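Local coordinates for probable TonB-dependent siderophore receptor PiuA (PDB 5FP1), which probably carries out the first step of iron uptake as an outer-membrane TonB-dependent receptor that binds iron-chelating siderophores and may bind ferric enterobactin, at residues Asp227-Ser232 against Gly258-Asp263; Met111-Gln116 against Gly202-Ile207; Ser593-Asn598 against Gln617-Pro622. One frame throughout, in Å; residues are numbered along the deposited sequence.

Contact 1 (Asp227-Ser232 against Gly258-Asp263); sequences DDKPDS and GWKDRD
K229 reaches across to K260 and D263 within the loop that joins barrel strands 215-226 and 264-279 of this TonB-dependent receptor, tying the two ends of that loop together. The polar part is a lysine grip on backbone. The ammonium NZ of K229 donates to K260 O at 2.8 Å and to D263 O at 3.0 Å, meeting each carbonyl nearly along the C=O axis. A long, flexible side chain suits this place: bent at chi2 (-59°) and then straight, it carries NZ to the carbonyls of K260, inside the 259-262 turn, and D263, just after it.

Van der Waals packing is modest. The ring of P230 lies against D263, its CD 4.0 Å from CB of the aspartate. K260 passes its CE by CG of K229 while its own ammonium group forms a salt bridge with E197. G258 offers a bare backbone to CB of S232, whose hydroxyl bonds to T302; a CB on G258 would be crowded by D263 OD2.

R262 forms a salt bridge, NE and NH2 both on OD1 of D263, and T302 bonds to OD2. A water bridges P230 O and D263 OD2, 2.8 Å from the latter; that OD2 also accepts the W259 N-H, from 60° out of the carboxylate plane.

Contact 2 (Met111-Gln116 against Gly202-Ile207); sequences MFAVEQ and GIAPSI
F112 sends its ring toward G202, I203 and A204 from a type I beta turn spanning M111 to V114, closed by the hydrogen bond from V114 N to M111 O (3.0 Å). CB leaves the backbone toward the strand, and chi1 of 84° sets CG between the backbone N and the carbonyl carbon. From there the ring extends over the neighbouring methyl: A113 CB sits 4.1 Å above the ring plane, over its centre. Farther out, CE2 comes within 4.1 Å of A204 CB. CZ, at the tip, lies 3.7 Å from both G202 C and I203 N, meeting the peptide between them obliquely.

The segments belong to the two parts of a TonB-dependent receptor: 111-116 to the plug and 202-207 to a strand of the surrounding beta-barrel. A flat, apolar ring suits this seam, as it packs between plug and wall without needing a polar partner. Glycine at 202 suits it too, because a CB there would run into CE1 of the ring. Y222 and L183, on the two adjoining barrel strands, also border the ring, Y222 with its plane tilted by about 25°. Beside it, the small A113 and A204 bring their methyl carbons to 4.0 Å.

Contact 3 (Ser593-Asn598 against Gln617-Pro622); sequences SELTKN and QMPNVP
S593 OG accepts a hydrogen bond from M618 N at 3.0 Å, with an N-H...O angle of 145°, and this is the one direct hydrogen bond joining the two segments. With chi1 at 62°, OG stands between the backbone N and the carbonyl carbon and is turned to the 617-622 loop. A water lies 2.6 Å from the same OG and donates weakly to V621 O. That carbonyl also accepts from Q617 NE2 at 3.0 Å, the oxygen lying in the plane of the glutamine amide; the extended glutamine thus bonds back to its own loop four residues on. Serine fits here because one small hydroxyl serves both backbone and water.

The apolar contacts flank this bond. L595 and M618 cross obliquely, CD2 of the leucine 3.7 Å from CG of the methionine, while CD1 lies 3.4 Å from Q617 O and reaches P619 CD at 4.1 Å. A branched leucine can touch three neighbours. M618, long and unbranched, also lays its CB and SD along S593 CB, and CG1 of V621 closes on the serine from another part of the loop.

Strand 582-597 ends here: L595 centres an inverse gamma turn, and T596 and K597 form a classic beta bulge opposite E564 of strand 558-575. Segment 617-622 leads into strand 624-635, which pairs antiparallel with 582-597; M618 also touches S565 and V567 of strand 558-575.

Along the chain the contacts come in series: contact 2 closes before contact 1 opens, and contact 1 before contact 3. Contact 2 is the one of the three that joins plug to barrel. Within the barrel range, contact 1 joins the two ends of one connection, and contact 3 packs a strand end against the connection that follows it. Strand 197-209, the barrel side of contact 2, pairs with 215-226, whose end leads into contact 1. The centres of contacts 1 and 2 are about 28 Å apart; contact 3 is centred about 32 Å from contact 1 and 37 Å from contact 2, across the chain's centre from the latter. None touches another.

Contact 1 (Asp227-Ser232 against Gly258-Asp263)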
loop_
_atom_site.group_PDB
_atom_site.type_symbol
_atom_site.label_atom_id
_atom_site.label_comp_id
_atom_site.label_asym_id
_atom_site.label_seq_id
_atom_site.Cartn_x
_atom_site.Cartn_y
_atom_site.Cartn_z
ATOM N N ASP A 227 -7.357 15.338 9.050
ATOM C CA ASP A 227 -7.065 16.040 10.301
ATOM C C ASP A 227 -7.275 15.022 11.415
ATOM O O ASP A 227 -8.409 14.808 11.869
ATOM C CB ASP A 227 -8.033 17.236 10.452
ATOM C CG ASP A 227 -7.739 18.110 11.681
ATOM O OD1 ASP A 227 -6.668 18.010 12.296
ATOM O OD2 ASP A 227 -8.603 18.931 12.025
ATOM N N ASP A 228 -6.201 14.353 11.819
ATOM C CA ASP A 228 -6.302 13.190 12.654
ATOM C C ASP A 228 -5.592 13.376 13.994
ATOM O O ASP A 228 -4.676 14.206 14.114
ATOM C CB ASP A 228 -5.612 11.989 12.000
ATOM C CG ASP A 228 -6.195 11.592 10.662
ATOM O OD1 ASP A 228 -7.362 11.935 10.323
ATOM O OD2 ASP A 228 -5.462 10.846 9.969
ATOM N N LYS A 229 -5.978 12.553 14.958
ATOM C CA LYS A 229 -5.158 12.303 16.140
ATOM C C LYS A 229 -4.563 10.895 15.879
ATOM O O LYS A 229 -5.285 9.930 15.871
ATOM C CB LYS A 229 -5.994 12.326 17.424
ATOM C CG LYS A 229 -6.566 13.694 17.800
ATOM C CD LYS A 229 -5.412 14.676 17.971
ATOM C CE LYS A 229 -5.803 16.053 18.514
ATOM N NZ LYS A 229 -4.550 16.854 18.681
ATOM N N PRO A 230 -3.250 10.806 15.614
ATOM C CA PRO A 230 -2.697 9.571 15.044
ATOM C C PRO A 230 -2.520 8.456 16.063
ATOM O O PRO A 230 -2.322 8.695 17.259
ATOM C CB PRO A 230 -1.324 10.022 14.505
ATOM C CG PRO A 230 -0.937 11.156 15.399
ATOM C CD PRO A 230 -2.237 11.877 15.692
ATOM N N ASP A 231 -2.583 7.230 15.587
ATOM C CA ASP A 231 -2.395 6.088 16.436
ATOM C C ASP A 231 -0.983 5.988 16.957
ATOM O O ASP A 231 -0.030 6.569 16.401
ATOM C CB ASP A 231 -2.773 4.805 15.686
ATOM C CG ASP A 231 -3.190 3.669 16.635
ATOM O OD1 ASP A 231 -3.207 3.866 17.874
ATOM O OD2 ASP A 231 -3.482 2.585 16.114
ATOM N N SER A 232 -0.878 5.276 18.065
ATOM C CA SER A 232 0.371 4.885 18.660
ATOM C C SER A 232 0.464 3.374 18.437
ATOM O O SER A 232 0.050 2.844 17.396
ATOM C CB SER A 232 0.385 5.248 20.153
ATOM O OG SER A 232 1.640 4.967 20.777
ATOM N N GLY A 258 -0.650 7.324 22.869
ATOM C CA GLY A 258 -0.410 8.613 22.283
ATOM C C GLY A 258 -0.759 9.755 23.239
ATOM O O GLY A 258 -1.334 9.542 24.307
ATOM N N TRP A 259 -0.406 10.957 22.833
ATOM C CA TRP A 259 -0.525 12.148 23.665
ATOM C C TRP A 259 -1.381 13.134 22.883
ATOM O O TRP A 259 -0.885 13.872 22.032
ATOM C CB TRP A 259 0.863 12.674 23.944
ATOM C CG TRP A 259 0.994 13.731 24.975
ATOM C CD1 TRP A 259 -0.007 14.438 25.597
ATOM C CD2 TRP A 259 2.215 14.217 25.501
ATOM N NE1 TRP A 259 0.534 15.322 26.505
ATOM C CE2 TRP A 259 1.898 15.210 26.464
ATOM C CE3 TRP A 259 3.556 13.882 25.293
ATOM C CZ2 TRP A 259 2.877 15.881 27.192
ATOM C CZ3 TRP A 259 4.528 14.546 26.024
ATOM C CH2 TRP A 259 4.180 15.549 26.963
ATOM N N LYS A 260 -2.681 13.125 23.155
ATOM C CA LYS A 260 -3.614 13.781 22.270
ATOM C C LYS A 260 -3.466 15.277 22.187
ATOM O O LYS A 260 -3.725 15.853 21.116
ATOM C CB LYS A 260 -5.057 13.378 22.573
ATOM C CG LYS A 260 -5.283 11.912 22.255
ATOM C CD LYS A 260 -6.708 11.494 22.488
ATOM C CE LYS A 260 -7.608 11.927 21.371
ATOM N NZ LYS A 260 -8.829 11.108 21.431
ATOM N N ASP A 261 -3.009 15.909 23.267
ATOM C CA ASP A 261 -2.788 17.350 23.268
ATOM C C ASP A 261 -1.532 17.732 22.486
ATOM O O ASP A 261 -1.331 18.907 22.200
ATOM C CB ASP A 261 -2.666 17.884 24.702
ATOM C CG ASP A 261 -2.934 19.398 24.797
ATOM O OD1 ASP A 261 -3.880 19.859 24.157
ATOM O OD2 ASP A 261 -2.173 20.118 25.470
ATOM N N ARG A 262 -0.658 16.757 22.204
ATOM C CA ARG A 262 0.600 17.008 21.477
ATOM C C ARG A 262 0.563 16.505 20.016
ATOM O O ARG A 262 1.053 17.166 19.096
ATOM C CB ARG A 262 1.738 16.297 22.176
ATOM C CG ARG A 262 3.108 16.625 21.621
ATOM C CD ARG A 262 4.167 15.686 22.128
ATOM N NE ARG A 262 4.030 14.329 21.611
ATOM C CZ ARG A 262 4.832 13.312 21.920
ATOM N NH1 ARG A 262 5.832 13.469 22.781
ATOM N NH2 ARG A 262 4.641 12.127 21.356
ATOM N N ASP A 263 0.035 15.302 19.848
ATOM C CA ASP A 263 0.156 14.529 18.612
ATOM C C ASP A 263 -0.900 14.987 17.605
ATOM O O ASP A 263 -1.981 15.440 17.986
ATOM C CB ASP A 263 -0.076 13.044 18.883
ATOM C CG ASP A 263 0.995 12.405 19.780
ATOM O OD1 ASP A 263 2.095 12.979 19.998
ATOM O OD2 ASP A 263 0.729 11.270 20.217
HETATM O O HOH W 1 0.348 8.942 18.792
#

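Contact 2 (Met111-Gln116 against Gly202-Ile207)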
loop_
_atom_site.group_PDB
_atom_site.type_symbol
_atom_site.label_atom_id
_atom_site.label_comp_id
_atom_site.label_asym_id
_atom_site.label_seq_id
_atom_site.Cartn_x
_atom_site.Cartn_y
_atom_site.Cartn_z
ATOM N N MET A 111 -10.590 5.128 -0.147
ATOM C CA MET A 111 -11.257 4.325 -1.179
ATOM C C MET A 111 -12.395 5.059 -1.907
ATOM O O MET A 111 -12.963 4.492 -2.834
ATOM C CB MET A 111 -11.806 3.042 -0.567
ATOM C CG MET A 111 -10.734 2.094 -0.026
ATOM S SD MET A 111 -9.605 1.504 -1.303
ATOM C CE MET A 111 -10.723 0.412 -2.172
ATOM N N PHE A 112 -12.728 6.297 -1.526
ATOM C CA PHE A 112 -13.977 6.901 -2.041
ATOM C C PHE A 112 -13.985 7.103 -3.542
ATOM O O PHE A 112 -15.034 6.995 -4.161
ATOM C CB PHE A 112 -14.364 8.211 -1.337
ATOM C CG PHE A 112 -13.702 9.442 -1.884
ATOM C CD1 PHE A 112 -12.428 9.807 -1.468
ATOM C CD2 PHE A 112 -14.381 10.284 -2.767
ATOM C CE1 PHE A 112 -11.821 10.954 -1.932
ATOM C CE2 PHE A 112 -13.784 11.449 -3.219
ATOM C CZ PHE A 112 -12.501 11.781 -2.813
ATOM N N ALA A 113 -12.839 7.379 -4.145
ATOM C CA ALA A 113 -12.782 7.568 -5.585
ATOM C C ALA A 113 -12.228 6.360 -6.323
ATOM O O ALA A 113 -11.855 6.472 -7.488
ATOM C CB ALA A 113 -11.938 8.774 -5.919
ATOM N N VAL A 114 -12.183 5.222 -5.651
ATOM C CA VAL A 114 -11.543 4.019 -6.192
ATOM C C VAL A 114 -12.576 3.034 -6.751
ATOM O O VAL A 114 -13.480 2.618 -6.053
ATOM C CB VAL A 114 -10.716 3.301 -5.118
ATOM C CG1 VAL A 114 -10.099 2.026 -5.668
ATOM C CG2 VAL A 114 -9.630 4.203 -4.585
ATOM N N GLU A 115 -12.388 2.647 -8.010
ATOM C CA GLU A 115 -13.176 1.590 -8.667
ATOM C C GLU A 115 -12.741 0.188 -8.201
ATOM O O GLU A 115 -13.547 -0.634 -7.769
ATOM C CB GLU A 115 -12.947 1.726 -10.186
ATOM C CG GLU A 115 -13.722 0.737 -11.051
ATOM C CD GLU A 115 -15.209 1.091 -11.184
ATOM O OE1 GLU A 115 -15.628 2.214 -10.822
ATOM O OE2 GLU A 115 -15.965 0.233 -11.651
ATOM N N GLN A 116 -11.436 -0.079 -8.294
ATOM C CA GLN A 116 -10.857 -1.359 -7.876
ATOM C C GLN A 116 -9.381 -1.183 -7.575
ATOM O O GLN A 116 -8.810 -0.174 -7.928
ATOM C CB GLN A 116 -11.032 -2.442 -8.959
ATOM C CG GLN A 116 -10.291 -2.167 -10.240
ATOM C CD GLN A 116 -10.869 -2.906 -11.438
ATOM O OE1 GLN A 116 -12.072 -3.120 -11.521
ATOM N NE2 GLN A 116 -10.018 -3.248 -12.384
ATOM N N GLY A 202 -12.965 14.917 0.955
ATOM C CA GLY A 202 -12.406 14.820 -0.368
ATOM C C GLY A 202 -13.391 15.151 -1.471
ATOM O O GLY A 202 -14.610 15.110 -1.289
ATOM N N ILE A 203 -12.838 15.436 -2.636
ATOM C CA ILE A 203 -13.627 15.636 -3.822
ATOM C C ILE A 203 -12.817 15.151 -5.015
ATOM O O ILE A 203 -11.575 15.271 -5.045
ATOM C CB ILE A 203 -14.032 17.138 -3.953
ATOM C CG1 ILE A 203 -15.053 17.333 -5.085
ATOM C CG2 ILE A 203 -12.831 18.005 -4.199
ATOM C CD1 ILE A 203 -15.707 18.715 -5.053
ATOM N N ALA A 204 -13.516 14.577 -5.994
ATOM C CA ALA A 204 -12.883 14.034 -7.187
ATOM C C ALA A 204 -13.771 14.279 -8.407
ATOM O O ALA A 204 -14.535 13.398 -8.769
ATOM C CB ALA A 204 -12.678 12.533 -7.052
ATOM N N PRO A 205 -13.667 15.458 -9.003
ATOM C CA PRO A 205 -14.378 15.791 -10.229
ATOM C C PRO A 205 -13.587 15.458 -11.486
ATOM O O PRO A 205 -12.361 15.665 -11.546
ATOM C CB PRO A 205 -14.538 17.292 -10.110
ATOM C CG PRO A 205 -13.329 17.737 -9.366
ATOM C CD PRO A 205 -12.864 16.593 -8.519
ATOM N N SER A 206 -14.285 14.984 -12.512
ATOM C CA SER A 206 -13.653 14.822 -13.801
ATOM C C SER A 206 -14.618 15.098 -14.970
ATOM O O SER A 206 -15.831 15.057 -14.807
ATOM C CB SER A 206 -13.100 13.408 -13.924
ATOM O OG SER A 206 -14.110 12.478 -13.722
ATOM N N ILE A 207 -14.046 15.308 -16.140
ATOM C CA ILE A 207 -14.855 15.444 -17.342
ATOM C C ILE A 207 -14.160 14.803 -18.508
ATOM O O ILE A 207 -12.940 14.861 -18.617
ATOM C CB ILE A 207 -15.188 16.939 -17.605
ATOM C CG1 ILE A 207 -16.096 17.092 -18.840
ATOM C CG2 ILE A 207 -13.942 17.776 -17.755
ATOM C CD1 ILE A 207 -16.613 18.513 -18.978
#

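Contact 3 (Ser593-Asn598 against Gln617-Pro622)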
loop_
_atom_site.group_PDB
_atom_site.type_symbol
_atom_site.label_atom_id
_atom_site.label_comp_id
_atom_site.label_asym_id
_atom_site.label_seq_id
_atom_site.Cartn_x
_atom_site.Cartn_y
_atom_site.Cartn_z
ATOM N N SER A 593 10.111 -17.761 3.743
ATOM C CA SER A 593 11.038 -16.656 3.537
ATOM C C SER A 593 12.341 -16.934 4.242
ATOM O O SER A 593 12.366 -17.588 5.256
ATOM C CB SER A 593 10.428 -15.321 4.042
ATOM O OG SER A 593 10.172 -15.342 5.442
ATOM N N GLU A 594 13.422 -16.367 3.730
ATOM C CA GLU A 594 14.721 -16.578 4.308
ATOM C C GLU A 594 15.632 -15.389 4.102
ATOM O O GLU A 594 15.847 -14.909 2.983
ATOM C CB GLU A 594 15.368 -17.829 3.693
ATOM C CG GLU A 594 16.731 -18.134 4.235
ATOM C CD GLU A 594 17.401 -19.234 3.427
ATOM O OE1 GLU A 594 18.069 -18.954 2.403
ATOM O OE2 GLU A 594 17.181 -20.383 3.787
ATOM N N LEU A 595 16.193 -14.937 5.210
ATOM C CA LEU A 595 17.220 -13.923 5.202
ATOM C C LEU A 595 18.555 -14.629 5.010
ATOM O O LEU A 595 19.262 -14.919 5.967
ATOM C CB LEU A 595 17.227 -13.193 6.537
ATOM C CG LEU A 595 15.987 -12.342 6.808
ATOM C CD1 LEU A 595 15.903 -11.990 8.291
ATOM C CD2 LEU A 595 16.053 -11.093 5.943
ATOM N N THR A 596 18.856 -14.948 3.768
ATOM C CA THR A 596 19.974 -15.836 3.432
ATOM C C THR A 596 21.327 -15.287 3.868
ATOM O O THR A 596 22.156 -15.986 4.451
ATOM C CB THR A 596 20.004 -16.068 1.914
ATOM O OG1 THR A 596 18.681 -16.436 1.470
ATOM C CG2 THR A 596 21.020 -17.189 1.563
ATOM N N LYS A 597 21.544 -14.017 3.592
ATOM C CA LYS A 597 22.789 -13.388 3.920
ATOM C C LYS A 597 22.548 -11.955 4.386
ATOM O O LYS A 597 22.043 -11.107 3.632
ATOM C CB LYS A 597 23.680 -13.439 2.678
ATOM C CG LYS A 597 25.064 -12.896 2.874
ATOM C CD LYS A 597 25.894 -13.113 1.622
ATOM C CE LYS A 597 27.184 -12.313 1.682
ATOM N NZ LYS A 597 27.742 -12.159 0.310
ATOM N N ASN A 598 22.898 -11.693 5.639
ATOM C CA ASN A 598 22.683 -10.383 6.265
ATOM C C ASN A 598 23.967 -9.593 6.377
ATOM O O ASN A 598 25.057 -10.172 6.399
ATOM C CB ASN A 598 22.118 -10.608 7.673
ATOM C CG ASN A 598 20.758 -11.274 7.643
ATOM O OD1 ASN A 598 19.807 -10.719 7.089
ATOM N ND2 ASN A 598 20.657 -12.467 8.210
ATOM N N GLN A 617 13.694 -16.157 9.367
ATOM C CA GLN A 617 12.511 -15.774 8.625
ATOM C C GLN A 617 12.581 -14.273 8.369
ATOM O O GLN A 617 13.047 -13.514 9.220
ATOM C CB GLN A 617 11.255 -16.134 9.438
ATOM C CG GLN A 617 9.939 -15.968 8.687
ATOM C CD GLN A 617 8.782 -16.484 9.505
ATOM O OE1 GLN A 617 8.976 -17.340 10.359
ATOM N NE2 GLN A 617 7.595 -15.942 9.299
ATOM N N MET A 618 12.123 -13.844 7.200
ATOM C CA MET A 618 12.030 -12.426 6.925
ATOM C C MET A 618 10.923 -11.768 7.755
ATOM O O MET A 618 9.825 -12.332 7.935
ATOM C CB MET A 618 11.778 -12.183 5.432
ATOM C CG MET A 618 12.953 -12.587 4.551
ATOM S SD MET A 618 12.608 -12.524 2.779
ATOM C CE MET A 618 12.335 -10.758 2.589
ATOM N N PRO A 619 11.193 -10.557 8.234
ATOM C CA PRO A 619 10.151 -9.792 8.899
ATOM C C PRO A 619 9.044 -9.387 7.956
ATOM O O PRO A 619 9.218 -9.376 6.723
ATOM C CB PRO A 619 10.881 -8.531 9.408
ATOM C CG PRO A 619 12.182 -8.469 8.692
ATOM C CD PRO A 619 12.447 -9.801 8.045
ATOM N N ASN A 620 7.892 -9.080 8.537
ATOM C CA ASN A 620 6.768 -8.587 7.790
ATOM C C ASN A 620 6.282 -9.582 6.730
ATOM O O ASN A 620 5.739 -9.183 5.697
ATOM C CB ASN A 620 7.125 -7.226 7.187
ATOM C CG ASN A 620 7.761 -6.291 8.212
ATOM O OD1 ASN A 620 8.908 -5.873 8.064
ATOM N ND2 ASN A 620 7.048 -6.030 9.296
ATOM N N VAL A 621 6.483 -10.868 6.996
ATOM C CA VAL A 621 5.872 -11.920 6.187
ATOM C C VAL A 621 5.491 -13.166 6.963
ATOM O O VAL A 621 6.304 -13.805 7.643
ATOM C CB VAL A 621 6.662 -12.261 4.877
ATOM C CG1 VAL A 621 8.134 -12.241 5.073
ATOM C CG2 VAL A 621 6.269 -13.634 4.338
ATOM N N PRO A 622 4.209 -13.525 6.881
ATOM C CA PRO A 622 3.748 -14.718 7.570
ATOM C C PRO A 622 4.037 -15.960 6.755
ATOM O O PRO A 622 4.023 -15.915 5.519
ATOM C CB PRO A 622 2.247 -14.511 7.647
ATOM C CG PRO A 622 1.931 -13.738 6.376
ATOM C CD PRO A 622 3.131 -12.855 6.144
HETATM O O HOH W 2 7.889 -16.371 6.016
#